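Side-chain contacts in enolase-phosphatase E1 (Saccharomyces cerevisiae, PDB 2G80), which probably enolises and then dephosphorylates 2,3-diketo-5-methylthiopentyl-1-phosphate, giving an acireductone in the methionine salvage pathway with the help of one magnesium ion: residues S32-D37 and I131-R136; I45-E50 and K123-A128; Q191-I196 and V207-D212; L215-A220 and Q242-Y247. All blocks are in the same frame, centred on the assembly; numbering follows the deposited sequence.

Contacts 1, 3 and 4 all lie at the parallel sheet of the HAD core, whereas contact 2 joins helix 46-65, probably the first of the cap, to the chain that returns from it. Contacts 1 and 3 are buried: contact 1 mixes aromatic and aliphatic groups, contact 3 is a single aromatic pair. Their strands, 33-36 and 207-211, are neighbours and carry Asp37 and Asp212 to the same magnesium ion. Contact 4 is partly buried near the sheet's edge and adds a salt bridge to its apolar packing. It adjoins contact 3, where Leu217 and Ala220 meet Phe209. Contact 2, also partly buried, relies on a proline over a phenylalanine face, and its Ile45 touches Asp212.

Contact 1. Residues S32-D37 and I131-R136; sequences STYLLD and IDFIKR. With MG (magnesium ion), chain E.
One face of the Tyr34 ring receives the rim of Phe133, whose CZ stands above it, displaced from the centre toward CD2. The two rings form a T-shaped (edge-to-face) pair with centroids 5.1 Å apart and planes at 81°; the closest atoms are Tyr34 CD2 and Phe133 CZ, at 3.5 Å. Tyr34 CD2 in turn lies close to the plane of Phe133, at its edge. Beside this pair, Leu36 reaches Phe133 with both methyls, Leu36 CD2 standing 3.9 Å from Phe133 CE1, and Leu36 CD1 also meets Ile134 CG1 at 4.0 Å. With CG anti to the backbone N (chi1 178°), Phe133 extends from helix 128-136 toward strand 33-36. Tyr34 and Leu36, two residues apart, share the helix-facing side of the strand, while Leu35 turns to the other side, against helix 190-200. The tyrosine hydroxyl lies beyond the ring pair and bonds to Asp29. At the carboxyl end of the segment, Asp37 OD2 binds magnesium at 2.2 Å, alongside Asp212 and the carbonyl of Glu39, and OD1 pairs with Lys187 and accepts a hydrogen bond from a metal-bound water; this is the first HAD sequence motif. No hydrogen bond joins strand to helix here, so aromatic and aliphatic packing alone connects the two segments, while the metal chemistry lies at the strand's carboxyl end.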
loop_
_atom_site.group_PDB
_atom_site.type_symbol
_atom_site.label_atom_id
_atom_site.label_comp_id
_atom_site.label_asym_id
_atom_site.label_seq_id
_atom_site.Cartn_x
_atom_site.Cartn_y
_atom_site.Cartn_z
ATOM N N SER A 32 16.946 -14.606 5.024
ATOM C CA SER A 32 17.769 -13.517 4.478
ATOM C C SER A 32 16.868 -12.317 4.120
ATOM O O SER A 32 17.292 -11.178 4.249
ATOM C CB SER A 32 18.597 -13.938 3.251
ATOM O OG SER A 32 17.839 -14.040 2.052
ATOM N N THR A 33 15.621 -12.599 3.717
ATOM C CA THR A 33 14.732 -11.610 3.136
ATOM C C THR A 33 13.290 -11.739 3.601
ATOM O O THR A 33 12.809 -12.832 3.873
ATOM C CB THR A 33 14.802 -11.756 1.616
ATOM O OG1 THR A 33 16.172 -11.699 1.218
ATOM C CG2 THR A 33 14.018 -10.660 0.876
ATOM N N TYR A 34 12.637 -10.586 3.688
ATOM C CA TYR A 34 11.265 -10.434 4.080
ATOM C C TYR A 34 10.495 -9.630 3.034
ATOM O O TYR A 34 10.970 -8.587 2.559
ATOM C CB TYR A 34 11.181 -9.734 5.432
ATOM C CG TYR A 34 11.805 -10.560 6.543
ATOM C CD1 TYR A 34 13.163 -10.414 6.867
ATOM C CD2 TYR A 34 11.050 -11.541 7.225
ATOM C CE1 TYR A 34 13.771 -11.216 7.872
ATOM C CE2 TYR A 34 11.628 -12.324 8.247
ATOM C CZ TYR A 34 12.979 -12.153 8.574
ATOM O OH TYR A 34 13.521 -12.908 9.579
ATOM N N LEU A 35 9.320 -10.149 2.692
ATOM C CA LEU A 35 8.407 -9.564 1.743
ATOM C C LEU A 35 7.151 -9.240 2.544
ATOM O O LEU A 35 6.573 -10.110 3.214
ATOM C CB LEU A 35 8.099 -10.557 0.624
ATOM C CG LEU A 35 7.205 -10.066 -0.511
ATOM C CD1 LEU A 35 7.921 -8.938 -1.299
ATOM C CD2 LEU A 35 6.854 -11.231 -1.433
ATOM N N LEU A 36 6.713 -7.999 2.472
ATOM C CA LEU A 36 5.572 -7.563 3.286
ATOM C C LEU A 36 4.437 -7.014 2.470
ATOM O O LEU A 36 4.641 -6.180 1.597
ATOM C CB LEU A 36 6.007 -6.478 4.268
ATOM C CG LEU A 36 7.176 -6.779 5.212
ATOM C CD1 LEU A 36 7.466 -5.518 6.057
ATOM C CD2 LEU A 36 6.874 -7.930 6.101
ATOM N N ASP A 37 3.241 -7.516 2.757
ATOM C CA ASP A 37 2.001 -6.909 2.313
ATOM C C ASP A 37 1.842 -5.602 3.147
ATOM O O ASP A 37 2.460 -5.488 4.232
ATOM C CB ASP A 37 0.839 -7.850 2.605
ATOM C CG ASP A 37 -0.513 -7.231 2.290
ATOM O OD1 ASP A 37 -0.639 -6.562 1.227
ATOM O OD2 ASP A 37 -1.423 -7.405 3.121
ATOM N N ILE A 131 7.225 -0.887 12.257
ATOM C CA ILE A 131 8.266 0.142 12.114
ATOM C C ILE A 131 9.613 -0.409 12.590
ATOM O O ILE A 131 10.609 -0.252 11.901
ATOM C CB ILE A 131 7.922 1.492 12.895
ATOM C CG1 ILE A 131 6.754 2.220 12.222
ATOM C CG2 ILE A 131 9.108 2.440 12.920
ATOM C CD1 ILE A 131 6.186 3.383 13.058
ATOM N N ASP A 132 9.626 -1.001 13.777
ATOM C CA ASP A 132 10.838 -1.581 14.380
ATOM C C ASP A 132 11.403 -2.727 13.542
ATOM O O ASP A 132 12.614 -2.846 13.410
ATOM C CB ASP A 132 10.551 -2.128 15.786
ATOM C CG ASP A 132 10.198 -1.055 16.802
ATOM O OD1 ASP A 132 10.423 0.169 16.582
ATOM O OD2 ASP A 132 9.684 -1.471 17.864
ATOM N N PHE A 133 10.504 -3.575 13.029
ATOM C CA PHE A 133 10.833 -4.707 12.161
ATOM C C PHE A 133 11.555 -4.240 10.890
ATOM O O PHE A 133 12.606 -4.758 10.558
ATOM C CB PHE A 133 9.543 -5.451 11.815
ATOM C CG PHE A 133 9.725 -6.618 10.885
ATOM C CD1 PHE A 133 9.638 -6.435 9.496
ATOM C CD2 PHE A 133 9.950 -7.906 11.390
ATOM C CE1 PHE A 133 9.769 -7.513 8.629
ATOM C CE2 PHE A 133 10.096 -8.987 10.529
ATOM C CZ PHE A 133 9.988 -8.800 9.152
ATOM N N ILE A 134 10.954 -3.276 10.200
ATOM C CA ILE A 134 11.503 -2.666 8.975
ATOM C C ILE A 134 12.865 -2.009 9.229
ATOM O O ILE A 134 13.743 -2.111 8.395
ATOM C CB ILE A 134 10.486 -1.651 8.363
ATOM C CG1 ILE A 134 9.290 -2.418 7.756
ATOM C CG2 ILE A 134 11.103 -0.782 7.255
ATOM C CD1 ILE A 134 8.078 -1.518 7.402
ATOM N N LYS A 135 13.012 -1.312 10.360
ATOM C CA LYS A 135 14.286 -0.690 10.729
ATOM C C LYS A 135 15.392 -1.674 11.090
ATOM O O LYS A 135 16.548 -1.297 10.979
ATOM C CB LYS A 135 14.127 0.305 11.884
ATOM C CG LYS A 135 13.409 1.596 11.525
ATOM C CD LYS A 135 13.515 2.603 12.688
ATOM C CE LYS A 135 12.984 3.956 12.262
ATOM N NZ LYS A 135 13.207 5.023 13.281
ATOM N N ARG A 136 15.057 -2.884 11.564
ATOM C CA ARG A 136 16.080 -3.852 12.001
ATOM C C ARG A 136 16.468 -4.957 11.030
ATOM O O ARG A 136 17.609 -5.418 11.078
ATOM C CB ARG A 136 15.729 -4.477 13.355
ATOM C CG ARG A 136 14.687 -5.538 13.404
ATOM C CD ARG A 136 14.686 -6.168 14.769
ATOM N NE ARG A 136 13.587 -7.128 14.837
ATOM C CZ ARG A 136 12.329 -6.830 15.121
ATOM N NH1 ARG A 136 11.961 -5.587 15.417
ATOM N NH2 ARG A 136 11.421 -7.793 15.117
HETATM MG MG MG E . -3.561 -7.103 3.019
HETATM O O HOH W 1 -3.304 -5.856 1.490
HETATM O O HOH W 2 -3.450 -8.599 1.585
HETATM O O HOH W 3 -5.521 -6.958 3.057
#

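Contact 2. Residues I45-E50 and K123-A128; sequences ISFVKE and KAPVYA
Pro125 sets its CD over the middle of the Phe47 ring in a CH-pi contact, 3.4 Å from the ring centroid and only 14° off the normal. The proline CG leans toward the same side of the ring, 3.7 Å from Phe47 CD1. At the far end of the ring, Phe47 CE1 comes within 3.5 Å of the carbonyl O of Lys123, and Phe47 CE2 stands 4.2 Å from Ala124 CB, so three consecutive residues of 123-128 follow the outline of one aromatic group. The phenylalanine reaches them because a chi1 of -177° swings its ring away from its own backbone N, off the first turn of helix 46-65. The proline is presented by an inverse gamma turn centred on it, closed by Val126 N to Ala124 O at 2.9 Å. Backbone bonds from Ala124 to Tyr157 and Gln159 tie this chain to the loop after helix 148-156. Farther out, a water accepts from Ile45 N at 3.0 Å and makes a weak link to the hydroxyl of Tyr127, the N-cap residue of helix 128-136, whose ring has a cation-pi partner in Arg232. The residues between the two segments are largely helical and include no strand, which is consistent with the C1-type cap of HAD phosphatases, inserted after the first strand; Phe47 and Pro125 would then meet near the points where the chain enters and leaves it.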
loop_
_atom_site.group_PDB
_atom_site.type_symbol
_atom_site.label_atom_id
_atom_site.label_comp_id
_atom_site.label_asym_id
_atom_site.label_seq_id
_atom_site.Cartn_x
_atom_site.Cartn_y
_atom_site.Cartn_z
ATOM N N ILE A 45 -6.168 -1.781 8.091
ATOM C CA ILE A 45 -6.998 -1.912 6.913
ATOM C C ILE A 45 -7.997 -0.721 6.835
ATOM O O ILE A 45 -8.382 -0.310 5.761
ATOM C CB ILE A 45 -7.627 -3.359 6.929
ATOM C CG1 ILE A 45 -7.941 -3.880 5.541
ATOM C CG2 ILE A 45 -8.800 -3.439 7.883
ATOM C CD1 ILE A 45 -8.084 -5.407 5.556
ATOM N N SER A 46 -8.350 -0.136 7.984
ATOM C CA SER A 46 -9.227 1.041 8.052
ATOM C C SER A 46 -8.691 2.342 7.425
ATOM O O SER A 46 -9.493 3.255 7.150
ATOM C CB SER A 46 -9.504 1.367 9.520
ATOM O OG SER A 46 -8.320 1.815 10.144
ATOM N N PHE A 47 -7.358 2.443 7.247
ATOM C CA PHE A 47 -6.728 3.673 6.754
ATOM C C PHE A 47 -7.243 4.190 5.409
ATOM O O PHE A 47 -7.582 5.346 5.315
ATOM C CB PHE A 47 -5.186 3.517 6.721
ATOM C CG PHE A 47 -4.447 4.765 6.296
ATOM C CD1 PHE A 47 -4.665 5.980 6.951
ATOM C CD2 PHE A 47 -3.483 4.722 5.280
ATOM C CE1 PHE A 47 -3.967 7.133 6.564
ATOM C CE2 PHE A 47 -2.800 5.857 4.913
ATOM C CZ PHE A 47 -3.054 7.071 5.551
ATOM N N VAL A 48 -7.334 3.330 4.407
ATOM C CA VAL A 48 -7.786 3.732 3.066
ATOM C C VAL A 48 -9.223 4.268 3.032
ATOM O O VAL A 48 -9.457 5.311 2.434
ATOM C CB VAL A 48 -7.554 2.606 1.977
ATOM C CG1 VAL A 48 -8.157 2.983 0.594
ATOM C CG2 VAL A 48 -6.083 2.331 1.798
ATOM N N LYS A 49 -10.151 3.588 3.697
ATOM C CA LYS A 49 -11.575 3.983 3.706
ATOM C C LYS A 49 -11.924 5.046 4.724
ATOM O O LYS A 49 -12.777 5.867 4.435
ATOM C CB LYS A 49 -12.507 2.764 3.902
ATOM N N GLU A 50 -11.334 5.020 5.921
ATOM C CA GLU A 50 -11.633 6.057 6.921
ATOM C C GLU A 50 -10.945 7.372 6.677
ATOM O O GLU A 50 -11.519 8.397 7.047
ATOM C CB GLU A 50 -11.302 5.642 8.359
ATOM C CG GLU A 50 -12.205 4.585 8.875
ATOM C CD GLU A 50 -11.967 4.209 10.325
ATOM O OE1 GLU A 50 -11.683 5.098 11.164
ATOM O OE2 GLU A 50 -12.146 3.010 10.625
ATOM N N LYS A 123 -1.092 11.186 7.654
ATOM C CA LYS A 123 0.079 10.426 8.075
ATOM C C LYS A 123 -0.296 8.971 8.043
ATOM O O LYS A 123 -1.399 8.635 8.452
ATOM C CB LYS A 123 0.483 10.877 9.485
ATOM C CG LYS A 123 1.030 12.324 9.504
ATOM C CD LYS A 123 1.151 12.892 10.861
ATOM C CE LYS A 123 1.362 14.398 10.787
ATOM N NZ LYS A 123 1.418 14.973 12.150
ATOM N N ALA A 124 0.599 8.111 7.573
ATOM C CA ALA A 124 0.312 6.658 7.450
ATOM C C ALA A 124 0.490 5.952 8.813
ATOM O O ALA A 124 1.605 5.924 9.359
ATOM C CB ALA A 124 1.179 6.023 6.382
ATOM N N PRO A 125 -0.596 5.368 9.361
ATOM C CA PRO A 125 -0.553 4.715 10.670
ATOM C C PRO A 125 0.118 3.320 10.694
ATOM O O PRO A 125 -0.535 2.313 10.970
ATOM C CB PRO A 125 -2.047 4.631 11.051
ATOM C CG PRO A 125 -2.751 4.496 9.788
ATOM C CD PRO A 125 -1.938 5.227 8.751
ATOM N N VAL A 126 1.425 3.249 10.489
ATOM C CA VAL A 126 2.113 1.967 10.530
ATOM C C VAL A 126 2.234 1.491 11.970
ATOM O O VAL A 126 2.616 2.256 12.854
ATOM C CB VAL A 126 3.464 2.030 9.825
ATOM C CG1 VAL A 126 4.218 0.683 9.897
ATOM C CG2 VAL A 126 3.258 2.468 8.346
ATOM N N TYR A 127 1.958 0.207 12.199
ATOM C CA TYR A 127 2.036 -0.365 13.550
ATOM C C TYR A 127 3.440 -0.201 14.104
ATOM O O TYR A 127 4.419 -0.411 13.382
ATOM C CB TYR A 127 1.622 -1.845 13.582
ATOM C CG TYR A 127 0.186 -2.105 13.186
ATOM C CD1 TYR A 127 -0.874 -1.792 14.051
ATOM C CD2 TYR A 127 -0.126 -2.687 11.969
ATOM C CE1 TYR A 127 -2.205 -2.033 13.672
ATOM C CE2 TYR A 127 -1.468 -2.943 11.592
ATOM C CZ TYR A 127 -2.485 -2.630 12.447
ATOM O OH TYR A 127 -3.776 -2.892 12.075
ATOM N N ALA A 128 3.544 0.170 15.387
ATOM C CA ALA A 128 4.862 0.404 16.009
ATOM C C ALA A 128 5.864 -0.780 15.817
ATOM O O ALA A 128 7.008 -0.583 15.425
ATOM C CB ALA A 128 4.704 0.751 17.435
HETATM O O HOH W 4 -6.195 -4.029 10.073
#

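Contact 3. Residues Q191-I196 and V207-D212; sequences QSYANI and VLFLSD. With MG (magnesium ion), chain E.
In the Rossmann-like core of this HAD enzyme, helix 190-200 lies against the sheet and leads back into strand 207-211, and Tyr193 and Phe209 join the two. Tyr193 CE1 stands over one face of Phe209, displaced toward the rim and 3.7 Å from Phe209 CE2, while Tyr193 OH passes beyond the rim, 3.3 Å from the same Phe209 CE2. Their side chains run roughly at right angles and the ring planes meet at 51°, an oblique pairing with centroids 5.2 Å apart. A chi1 of 175° sets the Phe209 ring opposite its amide nitrogen and lifts it from the strand toward the helix. The phenol oxygen is hydrogen-bonded to the carbonyl of Lys187, a predicted substrate-binding residue, so this buried polar atom is satisfied although its neighbour across the contact is a hydrocarbon ring edge. At the strand's end Asp212, in HAD motif IV, binds magnesium through OD1 at 2.1 Å, and its OD2 accepts a hydrogen bond from a metal-bound water 2.7 Å away. Around the pair, Leu35 of strand 33-36 touches both rings, helix 214-221 packs against both through its own side chains, and Tyr143 of strand 140-143 meets Tyr193 edge-to-face.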
loop_
_atom_site.group_PDB
_atom_site.type_symbol
_atom_site.label_atom_id
_atom_site.label_comp_id
_atom_site.label_asym_id
_atom_site.label_seq_id
_atom_site.Cartn_x
_atom_site.Cartn_y
_atom_site.Cartn_z
ATOM N N GLN A 191 3.156 -17.024 -10.394
ATOM C CA GLN A 191 4.084 -16.400 -11.348
ATOM C C GLN A 191 4.595 -15.053 -10.892
ATOM O O GLN A 191 5.766 -14.720 -11.151
ATOM C CB GLN A 191 3.419 -16.236 -12.729
ATOM C CG GLN A 191 4.295 -15.612 -13.849
ATOM C CD GLN A 191 5.483 -16.488 -14.255
ATOM O OE1 GLN A 191 5.303 -17.653 -14.644
ATOM N NE2 GLN A 191 6.703 -15.917 -14.195
ATOM N N SER A 192 3.696 -14.274 -10.286
ATOM C CA SER A 192 4.020 -12.982 -9.718
ATOM C C SER A 192 5.140 -13.115 -8.684
ATOM O O SER A 192 6.059 -12.293 -8.682
ATOM C CB SER A 192 2.780 -12.319 -9.085
ATOM O OG SER A 192 1.641 -12.364 -9.954
ATOM N N TYR A 193 5.082 -14.169 -7.853
ATOM C CA TYR A 193 6.139 -14.433 -6.835
ATOM C C TYR A 193 7.459 -14.927 -7.461
ATOM O O TYR A 193 8.514 -14.649 -6.948
ATOM C CB TYR A 193 5.629 -15.347 -5.730
ATOM C CG TYR A 193 4.514 -14.658 -5.008
ATOM C CD1 TYR A 193 4.778 -13.776 -3.951
ATOM C CD2 TYR A 193 3.186 -14.817 -5.427
ATOM C CE1 TYR A 193 3.748 -13.105 -3.309
ATOM C CE2 TYR A 193 2.154 -14.135 -4.807
ATOM C CZ TYR A 193 2.426 -13.287 -3.738
ATOM O OH TYR A 193 1.389 -12.626 -3.109
ATOM N N ALA A 194 7.371 -15.629 -8.584
ATOM C CA ALA A 194 8.548 -16.008 -9.355
ATOM C C ALA A 194 9.227 -14.737 -9.921
ATOM O O ALA A 194 10.465 -14.651 -9.937
ATOM C CB ALA A 194 8.183 -16.997 -10.462
ATOM N N ASN A 195 8.409 -13.775 -10.376
ATOM C CA ASN A 195 8.893 -12.477 -10.843
ATOM C C ASN A 195 9.617 -11.718 -9.735
ATOM O O ASN A 195 10.698 -11.183 -9.961
ATOM C CB ASN A 195 7.769 -11.607 -11.449
ATOM C CG ASN A 195 7.134 -12.217 -12.714
ATOM O OD1 ASN A 195 7.749 -13.012 -13.437
ATOM N ND2 ASN A 195 5.893 -11.831 -12.983
ATOM N N ILE A 196 9.057 -11.708 -8.528
ATOM C CA ILE A 196 9.681 -11.024 -7.363
ATOM C C ILE A 196 10.982 -11.713 -6.933
ATOM O O ILE A 196 11.948 -11.016 -6.594
ATOM C CB ILE A 196 8.688 -10.897 -6.178
ATOM C CG1 ILE A 196 7.545 -9.944 -6.571
ATOM C CG2 ILE A 196 9.408 -10.427 -4.820
ATOM C CD1 ILE A 196 6.393 -9.925 -5.577
ATOM N N VAL A 207 13.207 -16.592 1.866
ATOM C CA VAL A 207 12.233 -15.484 1.911
ATOM C C VAL A 207 11.045 -15.829 2.818
ATOM O O VAL A 207 10.541 -16.934 2.736
ATOM C CB VAL A 207 11.717 -15.096 0.484
ATOM C CG1 VAL A 207 10.825 -13.833 0.525
ATOM C CG2 VAL A 207 12.894 -14.858 -0.472
ATOM N N LEU A 208 10.660 -14.913 3.719
ATOM C CA LEU A 208 9.382 -15.025 4.464
ATOM C C LEU A 208 8.415 -13.935 3.936
ATOM O O LEU A 208 8.748 -12.738 3.951
ATOM C CB LEU A 208 9.545 -14.851 5.974
ATOM C CG LEU A 208 8.276 -14.956 6.846
ATOM C CD1 LEU A 208 7.635 -16.316 6.723
ATOM C CD2 LEU A 208 8.580 -14.647 8.329
ATOM N N PHE A 209 7.228 -14.355 3.495
ATOM C CA PHE A 209 6.169 -13.451 3.020
ATOM C C PHE A 209 5.051 -13.359 4.085
ATOM O O PHE A 209 4.490 -14.384 4.498
ATOM C CB PHE A 209 5.637 -13.935 1.670
ATOM C CG PHE A 209 4.455 -13.153 1.137
ATOM C CD1 PHE A 209 4.447 -11.754 1.119
ATOM C CD2 PHE A 209 3.372 -13.825 0.563
ATOM C CE1 PHE A 209 3.373 -11.048 0.586
ATOM C CE2 PHE A 209 2.285 -13.131 0.036
ATOM C CZ PHE A 209 2.283 -11.753 0.029
ATOM N N LEU A 210 4.770 -12.130 4.523
ATOM C CA LEU A 210 3.760 -11.831 5.527
ATOM C C LEU A 210 2.597 -11.066 4.881
ATOM O O LEU A 210 2.787 -10.016 4.241
ATOM C CB LEU A 210 4.354 -11.030 6.674
ATOM C CG LEU A 210 5.515 -11.711 7.422
ATOM C CD1 LEU A 210 6.365 -10.670 8.170
ATOM C CD2 LEU A 210 5.040 -12.838 8.324
ATOM N N SER A 211 1.402 -11.607 5.063
ATOM C CA SER A 211 0.193 -11.035 4.519
ATOM C C SER A 211 -1.003 -11.500 5.338
ATOM O O SER A 211 -0.908 -12.513 6.006
ATOM C CB SER A 211 0.053 -11.436 3.039
ATOM O OG SER A 211 -1.221 -11.092 2.482
ATOM N N ASP A 212 -2.070 -10.696 5.340
ATOM C CA ASP A 212 -3.341 -11.055 5.968
ATOM C C ASP A 212 -4.249 -11.881 5.043
ATOM O O ASP A 212 -5.238 -12.414 5.517
ATOM C CB ASP A 212 -4.118 -9.822 6.471
ATOM C CG ASP A 212 -4.411 -8.818 5.386
ATOM O OD1 ASP A 212 -3.530 -8.647 4.511
ATOM O OD2 ASP A 212 -5.495 -8.192 5.415
HETATM MG MG MG E . -3.561 -7.103 3.019
HETATM O O HOH W 3 -5.521 -6.958 3.057
HETATM O O HOH W 1 -3.304 -5.856 1.490
HETATM O O HOH W 2 -3.450 -8.599 1.585
#

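Contact 4. Residues L215-A220 and Q242-Y247; sequences LELDAA and QKYQVY
Leu217 on helix 214-221 and Tyr244 in the loop just before strand 246-247 have the nearest CA atoms across the contact, 8.6 Å apart. Their side chains slide past each other in opposite directions: Leu217 CD1 sits over the centre of the Tyr244 ring in a CH-pi contact, 4.0 Å from the centroid, and its CB lies 3.7 Å from Tyr244 CZ. Lys243 CG covers the opposite face, so the ring is sandwiched between two aliphatic groups. At the ring's hydroxyl end waits Asp218 OD1, near the ring plane. The helix supplying both residues connects strand 207-211 to strand 226-230 as a beta-alpha-beta crossover of the HAD core, and strand 246-247 lies beyond 226-230 at the edge of the sheet. Asp218 OD1 faces two donors. Lys243 NZ gives it a salt bridge of 2.7 Å on the syn side, 23° out of the carboxylate plane, after its chain bends at the last torsion (chi4 -61°). Tyr244 OH also points its bond at OD1, but at a modelled 2.4 Å that is doubtfully short. Two bonds from Gln242 brace the loop: its OE1 accepts from Tyr244 N at 3.0 Å, and its NE2 donates to Tyr244 O at 2.7 Å. On its inner side Leu217 packs against Phe209, and the Tyr244 side chain touches Thr227 and Leu229 of strand 226-230.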
loop_
_atom_site.group_PDB
_atom_site.type_symbol
_atom_site.label_atom_id
_atom_site.label_comp_id
_atom_site.label_asym_id
_atom_site.label_seq_id
_atom_site.Cartn_x
_atom_site.Cartn_y
_atom_site.Cartn_z
ATOM N N LEU A 215 -4.889 -16.346 0.320
ATOM C CA LEU A 215 -4.791 -16.583 -1.107
ATOM C C LEU A 215 -3.470 -16.048 -1.691
ATOM O O LEU A 215 -2.938 -16.610 -2.660
ATOM C CB LEU A 215 -6.008 -15.976 -1.838
ATOM C CG LEU A 215 -7.385 -16.545 -1.438
ATOM C CD1 LEU A 215 -8.508 -15.766 -2.136
ATOM C CD2 LEU A 215 -7.491 -18.030 -1.769
ATOM N N GLU A 216 -2.952 -14.971 -1.103
ATOM C CA GLU A 216 -1.652 -14.435 -1.470
ATOM C C GLU A 216 -0.570 -15.413 -0.980
ATOM O O GLU A 216 0.344 -15.737 -1.713
ATOM C CB GLU A 216 -1.434 -13.035 -0.850
ATOM C CG GLU A 216 -2.415 -11.967 -1.380
ATOM C CD GLU A 216 -2.187 -10.561 -0.798
ATOM O OE1 GLU A 216 -1.252 -10.357 0.024
ATOM O OE2 GLU A 216 -2.949 -9.642 -1.182
ATOM N N LEU A 217 -0.688 -15.857 0.269
ATOM C CA LEU A 217 0.261 -16.781 0.881
ATOM C C LEU A 217 0.298 -18.107 0.134
ATOM O O LEU A 217 1.383 -18.647 -0.067
ATOM C CB LEU A 217 -0.056 -16.994 2.368
ATOM C CG LEU A 217 0.026 -15.804 3.354
ATOM C CD1 LEU A 217 -0.364 -16.303 4.712
ATOM C CD2 LEU A 217 1.424 -15.097 3.455
ATOM N N ASP A 218 -0.871 -18.606 -0.292
ATOM C CA ASP A 218 -0.983 -19.829 -1.109
ATOM C C ASP A 218 -0.225 -19.692 -2.440
ATOM O O ASP A 218 0.420 -20.633 -2.874
ATOM C CB ASP A 218 -2.442 -20.139 -1.484
ATOM C CG ASP A 218 -3.301 -20.616 -0.324
ATOM O OD1 ASP A 218 -2.807 -20.914 0.769
ATOM O OD2 ASP A 218 -4.527 -20.689 -0.524
ATOM N N ALA A 219 -0.375 -18.546 -3.104
ATOM C CA ALA A 219 0.305 -18.277 -4.379
ATOM C C ALA A 219 1.831 -18.293 -4.186
ATOM O O ALA A 219 2.545 -18.939 -4.946
ATOM C CB ALA A 219 -0.160 -16.956 -4.960
ATOM N N ALA A 220 2.286 -17.627 -3.129
ATOM C CA ALA A 220 3.701 -17.550 -2.737
ATOM C C ALA A 220 4.290 -18.925 -2.447
ATOM O O ALA A 220 5.374 -19.252 -2.942
ATOM C CB ALA A 220 3.874 -16.635 -1.517
ATOM N N GLN A 242 -7.188 -23.698 10.104
ATOM C CA GLN A 242 -6.376 -23.100 9.015
ATOM C C GLN A 242 -4.862 -23.426 9.137
ATOM O O GLN A 242 -4.282 -23.431 10.228
ATOM C CB GLN A 242 -6.685 -21.604 8.844
ATOM C CG GLN A 242 -6.135 -20.651 9.913
ATOM C CD GLN A 242 -4.675 -20.250 9.711
ATOM O OE1 GLN A 242 -4.222 -20.057 8.586
ATOM N NE2 GLN A 242 -3.941 -20.115 10.805
ATOM N N LYS A 243 -4.244 -23.672 7.984
ATOM C CA LYS A 243 -2.857 -24.166 7.884
ATOM C C LYS A 243 -1.684 -23.234 8.211
ATOM O O LYS A 243 -0.599 -23.724 8.544
ATOM C CB LYS A 243 -2.626 -24.775 6.484
ATOM C CG LYS A 243 -2.668 -23.796 5.286
ATOM C CD LYS A 243 -2.643 -24.578 3.994
ATOM C CE LYS A 243 -2.449 -23.702 2.791
ATOM N NZ LYS A 243 -3.557 -22.720 2.638
ATOM N N TYR A 244 -1.899 -21.922 8.167
ATOM C CA TYR A 244 -0.803 -20.956 8.358
ATOM C C TYR A 244 -0.460 -20.583 9.781
ATOM O O TYR A 244 -1.332 -20.568 10.650
ATOM C CB TYR A 244 -1.077 -19.691 7.555
ATOM C CG TYR A 244 -1.072 -19.950 6.084
ATOM C CD1 TYR A 244 0.118 -20.318 5.458
ATOM C CD2 TYR A 244 -2.237 -19.844 5.304
ATOM C CE1 TYR A 244 0.174 -20.587 4.096
ATOM C CE2 TYR A 244 -2.191 -20.081 3.901
ATOM C CZ TYR A 244 -0.955 -20.449 3.317
ATOM O OH TYR A 244 -0.772 -20.736 1.988
ATOM N N GLN A 245 0.828 -20.308 10.011
ATOM C CA GLN A 245 1.255 -19.786 11.294
ATOM C C GLN A 245 0.749 -18.338 11.350
ATOM O O GLN A 245 0.888 -17.594 10.371
ATOM C CB GLN A 245 2.767 -19.855 11.504
ATOM C CG GLN A 245 3.149 -19.267 12.889
ATOM C CD GLN A 245 4.385 -19.859 13.540
ATOM O OE1 GLN A 245 5.185 -20.568 12.912
ATOM N NE2 GLN A 245 4.540 -19.568 14.838
ATOM N N VAL A 246 0.131 -17.971 12.471
ATOM C CA VAL A 246 -0.458 -16.633 12.671
ATOM C C VAL A 246 0.484 -15.741 13.467
ATOM O O VAL A 246 0.999 -16.173 14.495
ATOM C CB VAL A 246 -1.819 -16.714 13.408
ATOM C CG1 VAL A 246 -2.425 -15.308 13.638
ATOM C CG2 VAL A 246 -2.811 -17.610 12.615
ATOM N N TYR A 247 0.711 -14.518 12.973
ATOM C CA TYR A 247 1.494 -13.495 13.665
ATOM C C TYR A 247 0.582 -12.306 14.011
ATOM O O TYR A 247 -0.030 -11.721 13.127
ATOM C CB TYR A 247 2.662 -13.027 12.810
ATOM C CG TYR A 247 3.657 -14.115 12.569
ATOM C CD1 TYR A 247 4.663 -14.370 13.501
ATOM C CD2 TYR A 247 3.587 -14.913 11.424
ATOM C CE1 TYR A 247 5.594 -15.404 13.297
ATOM C CE2 TYR A 247 4.508 -15.948 11.202
ATOM C CZ TYR A 247 5.512 -16.189 12.142
ATOM O OH TYR A 247 6.423 -17.193 11.950
#